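Local coordinates for peptidase M16 C-terminal domain-containing protein (Enterococcus faecalis, PDB 3D3Y) that is of unknown function but is related to the M16 metallopeptidases and may bind a metal ion, at residues Ser160-Gln165 with Arg312-Val317; Ser255-Ala260 with Gln413-Leu418; Phe285-Leu290 with Glu351-Met356; His299-Ala304 with Thr319-Lys324. All blocks are in the same frame, centred on the assembly; numbering follows the deposited sequence.

Overall arrangement
Helix 150-162 comes first along the chain, and its C-terminal end is met by strand 314-321 in contact 1. Strand 255-262 pairs with the C-terminal strand 411-421 in contact 2, whose loop crosses that of contact 1. Contact 3 joins the turn after helix 272-284 to helix 347-364; it is nested inside the loop of contact 2 and crosses contact 1. Innermost is contact 4, in the hairpin of strands 303-309 and 314-321, nested within both contact 2 and contact 3; it, too, crosses contact 1. Contacts 1, 2 and 4 share one five-stranded sheet, and contacts 2 and 4 are joined by Leu257 O and Thr319 OG1. Contact 3 lies among the helices, linked to the sheet where Leu290 packs on Val317 and Ala304.

Contact 1 of 4, residues Ser160-Gln165 with Arg312-Val317; sequences SVYFNQ and RGFMTV. With ACT (acetate ion), chain E.
Phe163 drives the edge of its ring into the face of Phe314, with the planes at 80° and CZ of Phe163 3.5 Å from CE2 of Phe314: a T-shaped stack. Tyr162 meets the same phenylalanine differently. Its ring lies nearly parallel to that of Phe314 but slid far along it, so that overlap is slight and the closest touch is Tyr162 CZ on Phe314 CB at 3.6 Å. CG of Tyr162 stands anti to the backbone N (chi1 -180°), which carries its ring from the end of helix 150-162 toward the strand. The planes of the Arg312 guanidinium and the Phe163 ring are 16° apart, and Phe163 CE2 lies over one face of the guanidinium, 3.3 Å from NH1 of Arg312. Asp309, Gln159 and Gln169 hold the polar end of this arginine. A water bridges the segments, 2.7 Å from Tyr162 OH and donating to Arg312 O at 2.8 Å. Farther along the strand, Thr316 OG1 donates to an acetate ion, probably from the crystallisation liquor. Gly313 and Phe314 form a G1 beta bulge opposite Asp309. The helix end is thus fastened to the sheet mainly by aromatic packing, with the buried phenol and guanidinium given polar partners.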
loop_
_atom_site.group_PDB
_atom_site.type_symbol
_atom_site.label_atom_id
_atom_site.label_comp_id
_atom_site.label_asym_id
_atom_site.label_seq_id
_atom_site.Cartn_x
_atom_site.Cartn_y
_atom_site.Cartn_z
ATOM N N SER A 160 -6.997 -1.278 14.231
ATOM C CA SER A 160 -6.777 -2.307 15.271
ATOM C C SER A 160 -8.083 -2.818 15.849
ATOM O O SER A 160 -8.187 -3.997 16.163
ATOM C CB SER A 160 -5.930 -1.796 16.439
ATOM O OG SER A 160 -4.585 -1.674 16.043
ATOM N N VAL A 161 -9.064 -1.929 16.004
ATOM C CA VAL A 161 -10.370 -2.295 16.541
ATOM C C VAL A 161 -11.124 -3.068 15.473
ATOM O O VAL A 161 -11.583 -4.192 15.730
ATOM C CB VAL A 161 -11.204 -1.076 16.995
ATOM C CG1 VAL A 161 -12.570 -1.534 17.553
ATOM C CG2 VAL A 161 -10.446 -0.319 18.070
ATOM N N TYR A 162 -11.225 -2.487 14.277
ATOM C CA TYR A 162 -11.966 -3.156 13.183
ATOM C C TYR A 162 -11.449 -4.584 12.942
ATOM O O TYR A 162 -12.239 -5.529 12.827
ATOM C CB TYR A 162 -11.964 -2.323 11.866
ATOM C CG TYR A 162 -12.739 -3.016 10.744
ATOM C CD1 TYR A 162 -14.118 -2.877 10.644
ATOM C CD2 TYR A 162 -12.095 -3.873 9.837
ATOM C CE1 TYR A 162 -14.847 -3.528 9.636
ATOM C CE2 TYR A 162 -12.825 -4.544 8.822
ATOM C CZ TYR A 162 -14.190 -4.355 8.732
ATOM O OH TYR A 162 -14.929 -5.005 7.747
ATOM N N PHE A 163 -10.125 -4.729 12.874
ATOM C CA PHE A 163 -9.464 -6.024 12.597
ATOM C C PHE A 163 -9.029 -6.794 13.842
ATOM O O PHE A 163 -8.077 -7.577 13.816
ATOM C CB PHE A 163 -8.239 -5.785 11.716
ATOM C CG PHE A 163 -8.572 -5.258 10.342
ATOM C CD1 PHE A 163 -9.169 -6.101 9.386
ATOM C CD2 PHE A 163 -8.262 -3.935 9.994
ATOM C CE1 PHE A 163 -9.464 -5.638 8.105
ATOM C CE2 PHE A 163 -8.562 -3.442 8.708
ATOM C CZ PHE A 163 -9.167 -4.305 7.759
ATOM N N ASN A 164 -9.725 -6.563 14.929
ATOM C CA ASN A 164 -9.296 -7.064 16.222
ATOM C C ASN A 164 -9.321 -8.583 16.245
ATOM O O ASN A 164 -8.613 -9.197 17.031
ATOM C CB ASN A 164 -10.197 -6.499 17.308
ATOM C CG ASN A 164 -9.567 -6.559 18.680
ATOM O OD1 ASN A 164 -8.348 -6.739 18.813
ATOM N ND2 ASN A 164 -10.391 -6.395 19.719
ATOM N N GLN A 165 -10.113 -9.195 15.364
ATOM C CA GLN A 165 -10.159 -10.663 15.340
ATOM C C GLN A 165 -8.907 -11.264 14.652
ATOM O O GLN A 165 -8.658 -12.473 14.752
ATOM C CB GLN A 165 -11.479 -11.194 14.766
ATOM C CG GLN A 165 -11.852 -10.692 13.378
ATOM C CD GLN A 165 -13.203 -11.233 12.911
ATOM O OE1 GLN A 165 -14.223 -10.508 12.875
ATOM N NE2 GLN A 165 -13.220 -12.536 12.558
ATOM N N ARG A 312 -9.443 -5.342 1.502
ATOM C CA ARG A 312 -9.813 -5.821 2.839
ATOM C C ARG A 312 -11.301 -5.598 3.150
ATOM O O ARG A 312 -11.728 -5.867 4.267
ATOM C CB ARG A 312 -8.918 -5.199 3.947
ATOM C CG ARG A 312 -7.447 -5.555 3.832
ATOM C CD ARG A 312 -6.618 -5.021 4.995
ATOM N NE ARG A 312 -6.568 -3.569 5.053
ATOM C CZ ARG A 312 -6.102 -2.902 6.107
ATOM N NH1 ARG A 312 -5.668 -3.570 7.176
ATOM N NH2 ARG A 312 -6.067 -1.588 6.088
ATOM N N GLY A 313 -12.070 -5.095 2.176
ATOM C CA GLY A 313 -13.553 -5.004 2.267
ATOM C C GLY A 313 -14.137 -4.120 3.370
ATOM O O GLY A 313 -15.112 -4.490 4.034
ATOM N N PHE A 314 -13.582 -2.931 3.512
ATOM C CA PHE A 314 -14.010 -2.007 4.531
ATOM C C PHE A 314 -13.807 -0.575 4.073
ATOM O O PHE A 314 -13.134 -0.297 3.069
ATOM C CB PHE A 314 -13.364 -2.328 5.891
ATOM C CG PHE A 314 -12.006 -1.710 6.112
ATOM C CD1 PHE A 314 -11.839 -0.755 7.098
ATOM C CD2 PHE A 314 -10.881 -2.115 5.380
ATOM C CE1 PHE A 314 -10.587 -0.171 7.340
ATOM C CE2 PHE A 314 -9.620 -1.531 5.611
ATOM C CZ PHE A 314 -9.477 -0.557 6.583
HETATM N N MSE A 315 -14.429 0.346 4.780
HETATM C CA MSE A 315 -14.535 1.759 4.450
HETATM C C MSE A 315 -14.396 2.467 5.779
HETATM O O MSE A 315 -14.900 1.968 6.727
HETATM C CB MSE A 315 -15.953 2.002 3.940
HETATM C CG MSE A 315 -16.213 3.117 3.015
HETATM SE SE MSE A 315 -17.493 4.410 3.518
HETATM C CE MSE A 315 -16.989 4.652 5.212
ATOM N N THR A 316 -13.737 3.624 5.829
ATOM C CA THR A 316 -13.586 4.379 7.081
ATOM C C THR A 316 -14.003 5.825 6.869
ATOM O O THR A 316 -13.933 6.353 5.731
ATOM C CB THR A 316 -12.135 4.399 7.589
ATOM O OG1 THR A 316 -11.335 5.140 6.676
ATOM C CG2 THR A 316 -11.557 3.000 7.741
ATOM N N VAL A 317 -14.495 6.426 7.944
ATOM C CA VAL A 317 -14.771 7.812 8.003
ATOM C C VAL A 317 -13.853 8.303 9.103
ATOM O O VAL A 317 -13.798 7.698 10.184
ATOM C CB VAL A 317 -16.262 8.096 8.363
ATOM C CG1 VAL A 317 -16.485 9.597 8.735
ATOM C CG2 VAL A 317 -17.179 7.733 7.198
HETATM C C ACT E . -8.862 3.071 4.848
HETATM O O ACT E . -8.937 4.036 5.665
HETATM O OXT ACT E . -9.913 2.717 4.217
HETATM C CH3 ACT E . -7.559 2.364 4.658
HETATM O O HOH W 1 -13.361 -6.688 6.340
#

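Contact 2 of 4, residues Ser255-Ala260 with Gln413-Leu418; sequences SKLNLA and QAIFFL. With ACT (acetate ion), chain C.
Ala260 O is gripped by two backbone amides, Gln413 N at 2.8 Å and Ala414 N at 3.2 Å, both in its carbonyl plane. Two residues facing one make this a classic beta bulge, at one end of an otherwise regular antiparallel ladder whose segment axes run at 176°. Asn258 with Phe416 and Lys256 with Leu418 are hydrogen-bonded pairs; in the former, Asn258 N reaches Phe416 O at 2.9 Å in a nearly straight bond of 175°. On the face carrying Leu257, Leu259, Ile415 and Phe417, the Leu257 and Ile415 side chains run side by side, CD1 of Leu257 meeting CG2 of Ile415 at 3.6 Å. With CG of Leu257 anti to the backbone N (chi1 176°), its CD1 is carried toward the neighbouring strand, where it also touches Phe417 CB at 4.0 Å. The Phe417 ring turns its edge to Lys256 O, with CD1 3.4 Å away. Helix 326-341 packs against this face, whereas helix 150-162 covers the one bearing Lys256, Asn258, Ala260 and Phe416. There Lys256 and Leu418 lie alongside each other, CB to CB at 4.0 Å, while Lys256 NZ bonds Gln254. The backbone bonds give partners to polar groups buried between two helical layers, joining the C-terminal strand to the middle of the sheet.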
loop_
_atom_site.group_PDB
_atom_site.type_symbol
_atom_site.label_atom_id
_atom_site.label_comp_id
_atom_site.label_asym_id
_atom_site.label_seq_id
_atom_site.Cartn_x
_atom_site.Cartn_y
_atom_site.Cartn_z
ATOM N N SER A 255 -9.878 16.513 19.087
ATOM C CA SER A 255 -10.175 15.072 19.235
ATOM C C SER A 255 -10.348 14.434 17.869
ATOM O O SER A 255 -10.610 15.127 16.891
ATOM C CB SER A 255 -11.438 14.860 20.070
ATOM O OG SER A 255 -11.249 15.355 21.390
ATOM N N LYS A 256 -10.197 13.123 17.792
ATOM C CA LYS A 256 -10.410 12.383 16.557
ATOM C C LYS A 256 -11.569 11.440 16.739
ATOM O O LYS A 256 -11.660 10.746 17.758
ATOM C CB LYS A 256 -9.165 11.577 16.167
ATOM C CG LYS A 256 -7.873 12.400 16.144
ATOM C CD LYS A 256 -7.968 13.546 15.151
ATOM C CE LYS A 256 -6.678 14.348 15.001
ATOM N NZ LYS A 256 -6.910 15.480 14.016
ATOM N N LEU A 257 -12.465 11.408 15.763
ATOM C CA LEU A 257 -13.560 10.445 15.834
ATOM C C LEU A 257 -13.666 9.704 14.511
ATOM O O LEU A 257 -14.012 10.298 13.480
ATOM C CB LEU A 257 -14.889 11.159 16.221
ATOM C CG LEU A 257 -16.161 10.282 16.235
ATOM C CD1 LEU A 257 -16.052 9.117 17.288
ATOM C CD2 LEU A 257 -17.426 11.142 16.486
ATOM N N ASN A 258 -13.355 8.413 14.542
ATOM C CA ASN A 258 -13.287 7.609 13.322
ATOM C C ASN A 258 -14.231 6.407 13.364
ATOM O O ASN A 258 -14.507 5.849 14.440
ATOM C CB ASN A 258 -11.845 7.096 13.084
ATOM C CG ASN A 258 -10.831 8.221 12.939
ATOM O OD1 ASN A 258 -11.164 9.364 12.574
ATOM N ND2 ASN A 258 -9.561 7.895 13.218
ATOM N N LEU A 259 -14.692 5.981 12.194
ATOM C CA LEU A 259 -15.700 4.904 12.090
ATOM C C LEU A 259 -15.259 3.971 10.982
ATOM O O LEU A 259 -14.800 4.428 9.922
ATOM C CB LEU A 259 -17.086 5.449 11.711
ATOM C CG LEU A 259 -17.867 6.393 12.625
ATOM C CD1 LEU A 259 -17.284 7.823 12.593
ATOM C CD2 LEU A 259 -19.281 6.421 12.146
ATOM N N ALA A 260 -15.442 2.675 11.213
ATOM C CA ALA A 260 -15.119 1.657 10.232
ATOM C C ALA A 260 -16.347 0.824 9.924
ATOM O O ALA A 260 -17.014 0.307 10.835
ATOM C CB ALA A 260 -14.006 0.765 10.745
ATOM N N GLN A 413 -19.140 -1.121 12.077
ATOM C CA GLN A 413 -18.525 -2.183 12.886
ATOM C C GLN A 413 -17.681 -1.691 14.060
ATOM O O GLN A 413 -17.609 -2.350 15.102
ATOM C CB GLN A 413 -17.672 -3.114 12.001
ATOM C CG GLN A 413 -18.511 -4.022 11.026
ATOM C CD GLN A 413 -19.304 -5.104 11.743
ATOM O OE1 GLN A 413 -20.447 -4.880 12.207
ATOM N NE2 GLN A 413 -18.715 -6.283 11.849
ATOM N N ALA A 414 -17.034 -0.543 13.905
ATOM C CA ALA A 414 -16.144 -0.074 14.951
ATOM C C ALA A 414 -16.113 1.443 14.954
ATOM O O ALA A 414 -16.257 2.076 13.916
ATOM C CB ALA A 414 -14.728 -0.677 14.763
ATOM N N ILE A 415 -15.954 2.022 16.134
ATOM C CA ILE A 415 -15.823 3.462 16.268
ATOM C C ILE A 415 -14.636 3.672 17.205
ATOM O O ILE A 415 -14.589 3.087 18.305
ATOM C CB ILE A 415 -17.058 4.094 16.975
ATOM C CG1 ILE A 415 -18.324 3.968 16.135
ATOM C CG2 ILE A 415 -16.767 5.574 17.381
ATOM C CD1 ILE A 415 -19.582 4.220 16.928
ATOM N N PHE A 416 -13.680 4.497 16.790
ATOM C CA PHE A 416 -12.575 4.822 17.671
ATOM C C PHE A 416 -12.595 6.312 17.938
ATOM O O PHE A 416 -12.674 7.122 17.000
ATOM C CB PHE A 416 -11.218 4.409 17.068
ATOM C CG PHE A 416 -10.046 4.761 17.957
ATOM C CD1 PHE A 416 -9.739 3.982 19.062
ATOM C CD2 PHE A 416 -9.306 5.926 17.729
ATOM C CE1 PHE A 416 -8.669 4.334 19.908
ATOM C CE2 PHE A 416 -8.240 6.298 18.566
ATOM C CZ PHE A 416 -7.923 5.506 19.657
ATOM N N PHE A 417 -12.535 6.662 19.216
ATOM C CA PHE A 417 -12.591 8.041 19.671
ATOM C C PHE A 417 -11.306 8.388 20.431
ATOM O O PHE A 417 -11.003 7.800 21.475
ATOM C CB PHE A 417 -13.843 8.199 20.548
ATOM C CG PHE A 417 -14.061 9.591 21.119
ATOM C CD1 PHE A 417 -13.800 10.731 20.369
ATOM C CD2 PHE A 417 -14.574 9.737 22.410
ATOM C CE1 PHE A 417 -14.048 12.014 20.890
ATOM C CE2 PHE A 417 -14.809 11.020 22.953
ATOM C CZ PHE A 417 -14.555 12.161 22.175
ATOM N N LEU A 418 -10.524 9.320 19.884
ATOM C CA LEU A 418 -9.325 9.782 20.573
ATOM C C LEU A 418 -9.702 11.096 21.200
ATOM O O LEU A 418 -9.870 12.097 20.495
ATOM C CB LEU A 418 -8.120 9.938 19.628
ATOM C CG LEU A 418 -6.753 10.254 20.266
ATOM C CD1 LEU A 418 -6.194 9.019 21.018
ATOM C CD2 LEU A 418 -5.784 10.654 19.212
HETATM C C ACT C . -11.277 18.818 22.208
HETATM O O ACT C . -10.084 19.124 21.988
HETATM O OXT ACT C . -11.632 17.654 21.937
HETATM C CH3 ACT C . -12.212 19.808 22.774
#

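Contact 3 of 4, residues Phe285-Leu290 with Glu351-Met356; sequences FPHSKL and EQTKAM
His287 holds CG between its backbone N and carbonyl carbon (chi1 62°), a setting that sends the imidazole across to helix 347-364. There NE2 donates to Thr353 OG1 at 2.8 Å, in the ring plane and nearly straight at 169°. Thr353 OG1 is also hydrogen-bonded to Glu349 O one helical turn back, which would fix the hydroxyl as an acceptor for the histidine. Gln352 CB sits over the centre of one imidazole face, 3.7 Å from the centroid, in a CH-pi contact. The selenium of Met356, a selenomethionine, lies at the edge of the same ring, 3.7 Å from His287 CE1. Met356 is bent at its last torsion (chi3 78°), bringing CE within 3.4 Å of Phe285 CD1, while CB and SE lie over the face of the Phe285 ring. Thr353 CG2 approaches that ring at its edge. Ser288 N-caps helix 289-295, closing a tight type I turn (Phe285 to Ser288) that links helices 272-284 and 289-295 and packs on helix 347-364 through a Met-aromatic contact and the His287-Thr353 hydrogen bond.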
loop_
_atom_site.group_PDB
_atom_site.type_symbol
_atom_site.label_atom_id
_atom_site.label_comp_id
_atom_site.label_asym_id
_atom_site.label_seq_id
_atom_site.Cartn_x
_atom_site.Cartn_y
_atom_site.Cartn_z
ATOM N N PHE A 285 -14.721 13.467 -1.437
ATOM C CA PHE A 285 -14.371 14.694 -2.130
ATOM C C PHE A 285 -14.986 15.902 -1.412
ATOM O O PHE A 285 -15.885 15.727 -0.595
ATOM C CB PHE A 285 -14.935 14.624 -3.554
ATOM C CG PHE A 285 -14.260 13.616 -4.445
ATOM C CD1 PHE A 285 -12.891 13.688 -4.708
ATOM C CD2 PHE A 285 -15.010 12.639 -5.103
ATOM C CE1 PHE A 285 -12.271 12.779 -5.583
ATOM C CE2 PHE A 285 -14.389 11.723 -5.965
ATOM C CZ PHE A 285 -13.014 11.782 -6.192
ATOM N N PRO A 286 -14.513 17.133 -1.718
ATOM C CA PRO A 286 -15.019 18.322 -1.027
ATOM C C PRO A 286 -16.509 18.607 -1.213
ATOM O O PRO A 286 -17.095 19.326 -0.389
ATOM C CB PRO A 286 -14.165 19.485 -1.602
ATOM C CG PRO A 286 -12.937 18.836 -2.162
ATOM C CD PRO A 286 -13.431 17.471 -2.670
ATOM N N HIS A 287 -17.118 18.021 -2.247
ATOM C CA HIS A 287 -18.528 18.211 -2.525
ATOM C C HIS A 287 -19.370 17.103 -1.854
ATOM O O HIS A 287 -20.591 17.036 -2.032
ATOM C CB HIS A 287 -18.775 18.240 -4.045
ATOM C CG HIS A 287 -18.390 16.965 -4.743
ATOM N ND1 HIS A 287 -17.183 16.800 -5.389
ATOM C CD2 HIS A 287 -19.047 15.789 -4.878
ATOM C CE1 HIS A 287 -17.127 15.587 -5.914
ATOM N NE2 HIS A 287 -18.240 14.949 -5.609
ATOM N N SER A 288 -18.717 16.269 -1.046
ATOM C CA SER A 288 -19.361 15.100 -0.462
ATOM C C SER A 288 -20.388 15.478 0.589
ATOM O O SER A 288 -20.334 16.580 1.139
ATOM C CB SER A 288 -18.333 14.172 0.177
ATOM O OG SER A 288 -17.789 14.752 1.355
ATOM N N LYS A 289 -21.294 14.553 0.912
ATOM C CA LYS A 289 -22.283 14.852 1.958
ATOM C C LYS A 289 -21.693 15.169 3.326
ATOM O O LYS A 289 -22.188 16.069 4.024
ATOM C CB LYS A 289 -23.355 13.742 2.048
ATOM C CG LYS A 289 -24.177 13.654 0.756
ATOM C CD LYS A 289 -25.369 12.710 0.872
ATOM C CE LYS A 289 -26.174 12.711 -0.449
ATOM N NZ LYS A 289 -26.954 13.957 -0.594
ATOM N N LEU A 290 -20.641 14.461 3.727
ATOM C CA LEU A 290 -20.040 14.727 5.037
ATOM C C LEU A 290 -19.283 16.046 5.044
ATOM O O LEU A 290 -19.367 16.812 6.025
ATOM C CB LEU A 290 -19.145 13.565 5.484
ATOM C CG LEU A 290 -19.788 12.168 5.631
ATOM C CD1 LEU A 290 -18.752 11.199 6.135
ATOM C CD2 LEU A 290 -21.008 12.194 6.584
ATOM N N GLU A 351 -22.289 13.666 -10.725
ATOM C CA GLU A 351 -21.550 14.132 -11.898
ATOM C C GLU A 351 -20.158 14.608 -11.471
ATOM O O GLU A 351 -19.151 14.240 -12.085
ATOM C CB GLU A 351 -22.289 15.299 -12.604
ATOM C CG GLU A 351 -23.580 14.918 -13.384
ATOM C CD GLU A 351 -24.293 16.144 -14.057
ATOM O OE1 GLU A 351 -23.988 17.330 -13.712
ATOM O OE2 GLU A 351 -25.154 15.912 -14.947
ATOM N N GLN A 352 -20.101 15.416 -10.408
ATOM C CA GLN A 352 -18.813 15.856 -9.879
ATOM C C GLN A 352 -17.951 14.706 -9.380
ATOM O O GLN A 352 -16.755 14.700 -9.594
ATOM C CB GLN A 352 -18.988 16.870 -8.747
ATOM C CG GLN A 352 -19.233 18.268 -9.226
ATOM C CD GLN A 352 -18.946 19.256 -8.115
ATOM O OE1 GLN A 352 -19.850 19.621 -7.365
ATOM N NE2 GLN A 352 -17.669 19.643 -7.958
ATOM N N THR A 353 -18.570 13.727 -8.725
ATOM C CA THR A 353 -17.835 12.540 -8.260
ATOM C C THR A 353 -17.251 11.761 -9.443
ATOM O O THR A 353 -16.070 11.425 -9.424
ATOM C CB THR A 353 -18.728 11.645 -7.394
ATOM O OG1 THR A 353 -19.172 12.416 -6.267
ATOM C CG2 THR A 353 -17.987 10.386 -6.939
ATOM N N LYS A 354 -18.064 11.499 -10.473
ATOM C CA LYS A 354 -17.571 10.780 -11.665
ATOM C C LYS A 354 -16.407 11.530 -12.367
ATOM O O LYS A 354 -15.384 10.927 -12.699
ATOM C CB LYS A 354 -18.703 10.461 -12.640
ATOM C CG LYS A 354 -19.785 9.494 -12.078
ATOM C CD LYS A 354 -20.901 9.266 -13.088
ATOM C CE LYS A 354 -21.798 8.118 -12.631
ATOM N NZ LYS A 354 -22.946 7.868 -13.555
ATOM N N ALA A 355 -16.549 12.850 -12.532
ATOM C CA ALA A 355 -15.504 13.682 -13.160
ATOM C C ALA A 355 -14.165 13.568 -12.415
ATOM O O ALA A 355 -13.109 13.338 -13.027
ATOM C CB ALA A 355 -15.968 15.170 -13.220
HETATM N N MSE A 356 -14.220 13.671 -11.088
HETATM C CA MSE A 356 -12.995 13.646 -10.285
HETATM C C MSE A 356 -12.370 12.252 -10.260
HETATM O O MSE A 356 -11.164 12.125 -10.315
HETATM C CB MSE A 356 -13.237 14.195 -8.867
HETATM C CG MSE A 356 -13.412 15.730 -8.882
HETATM SE SE MSE A 356 -13.754 16.468 -7.131
HETATM C CE MSE A 356 -11.913 16.424 -6.466
#

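Contact 4 of 4, residues His299-Ala304 with Thr319-Lys324; sequences HLAYYA and TGIDGK. With EDO (1,2-ethanediol), chain G; ACT (acetate ion), chain C.
The open end of the beta hairpin formed by strands 303-309 and 314-321 is held here, where Tyr302 N donates to Gly320 O at 2.7 Å. A longer bond runs back from Gly320 N to Tyr303 O at 3.2 Å. CG of Tyr303 lies between the backbone N and the carbonyl carbon (chi1 64°), a setting that folds the ring back over the Gly320 backbone, with Gly320 N 3.3 Å from CZ of Tyr303 and the Gly320 CA making a CH-pi contact with the same face. Tyr303 OH is hydrogen-bonded to Lys256 NZ of the adjoining strand 255-262, so the hairpin is stitched on into the five-stranded sheet of the M16-like domain; Thr319 OG1 does the same through Leu257 O. Tyr302 instead presents its ring edge to the backbone of Gly320 and Ile321, and its hydroxyl donates to Asp322 OD1 at 2.8 Å. OD1 is met on its syn side, 30° out of the carboxylate plane, with ring and carboxylate planes 63° apart. A 1,2-ethanediol, probably from the crystallisation liquor, lies over one face of the Tyr302 ring, C1 being 3.6 Å from CZ of Tyr302. Nearby, a water donates to Leu300 O at 2.6 Å and accepts from Asp322 N, bridging the two segments beyond the last direct backbone bond.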
loop_
_atom_site.group_PDB
_atom_site.type_symbol
_atom_site.label_atom_id
_atom_site.label_comp_id
_atom_site.label_asym_id
_atom_site.label_seq_id
_atom_site.Cartn_x
_atom_site.Cartn_y
_atom_site.Cartn_z
ATOM N N HIS A 299 -20.830 22.935 11.047
ATOM C CA HIS A 299 -19.547 23.314 11.638
ATOM C C HIS A 299 -19.187 22.417 12.855
ATOM O O HIS A 299 -18.714 22.906 13.881
ATOM C CB HIS A 299 -19.513 24.829 12.033
ATOM C CG HIS A 299 -20.029 25.766 10.964
ATOM N ND1 HIS A 299 -19.541 25.781 9.668
ATOM C CD2 HIS A 299 -20.977 26.735 11.014
ATOM C CE1 HIS A 299 -20.176 26.707 8.967
ATOM N NE2 HIS A 299 -21.055 27.299 9.760
ATOM N N LEU A 300 -19.434 21.112 12.759
ATOM C CA LEU A 300 -19.142 20.255 13.902
ATOM C C LEU A 300 -17.879 19.428 13.728
ATOM O O LEU A 300 -17.466 18.718 14.656
ATOM C CB LEU A 300 -20.317 19.347 14.256
ATOM C CG LEU A 300 -21.507 19.995 14.975
ATOM C CD1 LEU A 300 -22.298 18.867 15.571
ATOM C CD2 LEU A 300 -21.090 21.001 16.058
ATOM N N ALA A 301 -17.256 19.525 12.566
ATOM C CA ALA A 301 -15.992 18.837 12.361
ATOM C C ALA A 301 -15.038 19.755 11.639
ATOM O O ALA A 301 -15.456 20.522 10.770
ATOM C CB ALA A 301 -16.213 17.539 11.559
ATOM N N TYR A 302 -13.768 19.680 12.004
ATOM C CA TYR A 302 -12.702 20.418 11.308
ATOM C C TYR A 302 -12.425 19.771 9.973
ATOM O O TYR A 302 -12.047 20.439 9.020
ATOM C CB TYR A 302 -11.445 20.441 12.159
ATOM C CG TYR A 302 -11.668 21.174 13.433
ATOM C CD1 TYR A 302 -11.584 22.572 13.471
ATOM C CD2 TYR A 302 -12.015 20.492 14.610
ATOM C CE1 TYR A 302 -11.815 23.263 14.637
ATOM C CE2 TYR A 302 -12.250 21.206 15.804
ATOM C CZ TYR A 302 -12.153 22.589 15.786
ATOM O OH TYR A 302 -12.365 23.327 16.928
ATOM N N TYR A 303 -12.619 18.451 9.921
ATOM C CA TYR A 303 -12.566 17.714 8.674
ATOM C C TYR A 303 -13.358 16.447 8.840
ATOM O O TYR A 303 -13.490 15.932 9.959
ATOM C CB TYR A 303 -11.107 17.422 8.263
ATOM C CG TYR A 303 -10.367 16.520 9.228
ATOM C CD1 TYR A 303 -10.481 15.125 9.144
ATOM C CD2 TYR A 303 -9.555 17.064 10.222
ATOM C CE1 TYR A 303 -9.797 14.296 10.038
ATOM C CE2 TYR A 303 -8.868 16.263 11.107
ATOM C CZ TYR A 303 -8.978 14.899 11.025
ATOM O OH TYR A 303 -8.283 14.133 11.952
ATOM N N ALA A 304 -13.903 15.944 7.735
ATOM C CA ALA A 304 -14.645 14.708 7.752
ATOM C C ALA A 304 -14.445 14.049 6.397
ATOM O O ALA A 304 -14.842 14.622 5.397
ATOM C CB ALA A 304 -16.125 14.971 7.985
ATOM N N THR A 319 -12.750 11.886 11.254
ATOM C CA THR A 319 -13.067 13.273 11.588
ATOM C C THR A 319 -12.120 13.821 12.670
ATOM O O THR A 319 -11.599 13.059 13.490
ATOM C CB THR A 319 -14.559 13.427 12.062
ATOM O OG1 THR A 319 -14.732 12.866 13.365
ATOM C CG2 THR A 319 -15.552 12.694 11.085
ATOM N N GLY A 320 -11.901 15.131 12.638
ATOM C CA GLY A 320 -11.346 15.895 13.774
ATOM C C GLY A 320 -12.465 16.775 14.294
ATOM O O GLY A 320 -13.165 17.477 13.502
ATOM N N ILE A 321 -12.666 16.744 15.610
ATOM C CA ILE A 321 -13.818 17.412 16.236
ATOM C C ILE A 321 -13.411 18.001 17.568
ATOM O O ILE A 321 -12.309 17.713 18.054
ATOM C CB ILE A 321 -15.040 16.442 16.455
ATOM C CG1 ILE A 321 -14.722 15.359 17.491
ATOM C CG2 ILE A 321 -15.514 15.788 15.093
ATOM C CD1 ILE A 321 -15.953 14.537 17.951
ATOM N N ASP A 322 -14.277 18.854 18.123
ATOM C CA ASP A 322 -14.247 19.135 19.539
ATOM C C ASP A 322 -14.941 17.944 20.197
ATOM O O ASP A 322 -16.080 17.607 19.831
ATOM C CB ASP A 322 -14.987 20.437 19.863
ATOM C CG ASP A 322 -14.272 21.686 19.325
ATOM O OD1 ASP A 322 -13.056 21.639 19.001
ATOM O OD2 ASP A 322 -14.939 22.735 19.245
ATOM N N GLY A 323 -14.273 17.342 21.187
ATOM C CA GLY A 323 -14.687 16.032 21.742
ATOM C C GLY A 323 -16.107 16.066 22.290
ATOM O O GLY A 323 -16.802 15.059 22.256
ATOM N N LYS A 324 -16.542 17.232 22.768
ATOM C CA LYS A 324 -17.916 17.417 23.302
ATOM C C LYS A 324 -19.042 17.107 22.291
ATOM O O LYS A 324 -20.178 16.822 22.690
ATOM C CB LYS A 324 -18.102 18.812 23.930
ATOM C CG LYS A 324 -18.316 19.949 22.935
ATOM C CD LYS A 324 -18.695 21.308 23.596
ATOM C CE LYS A 324 -20.177 21.380 24.075
ATOM N NZ LYS A 324 -20.519 22.672 24.850
HETATM C C1 EDO G . -15.725 22.694 15.085
HETATM O O1 EDO G . -16.386 22.426 16.327
HETATM C C2 EDO G . -15.505 24.199 15.040
HETATM O O2 EDO G . -15.100 24.619 13.724
HETATM C C ACT C . -11.277 18.818 22.208
HETATM O O ACT C . -10.084 19.124 21.988
HETATM O OXT ACT C . -11.632 17.654 21.937
HETATM C CH3 ACT C . -12.212 19.808 22.774
HETATM O O HOH W 2 -16.584 19.823 16.790
HETATM O O HOH W 3 -9.152 11.782 12.301
#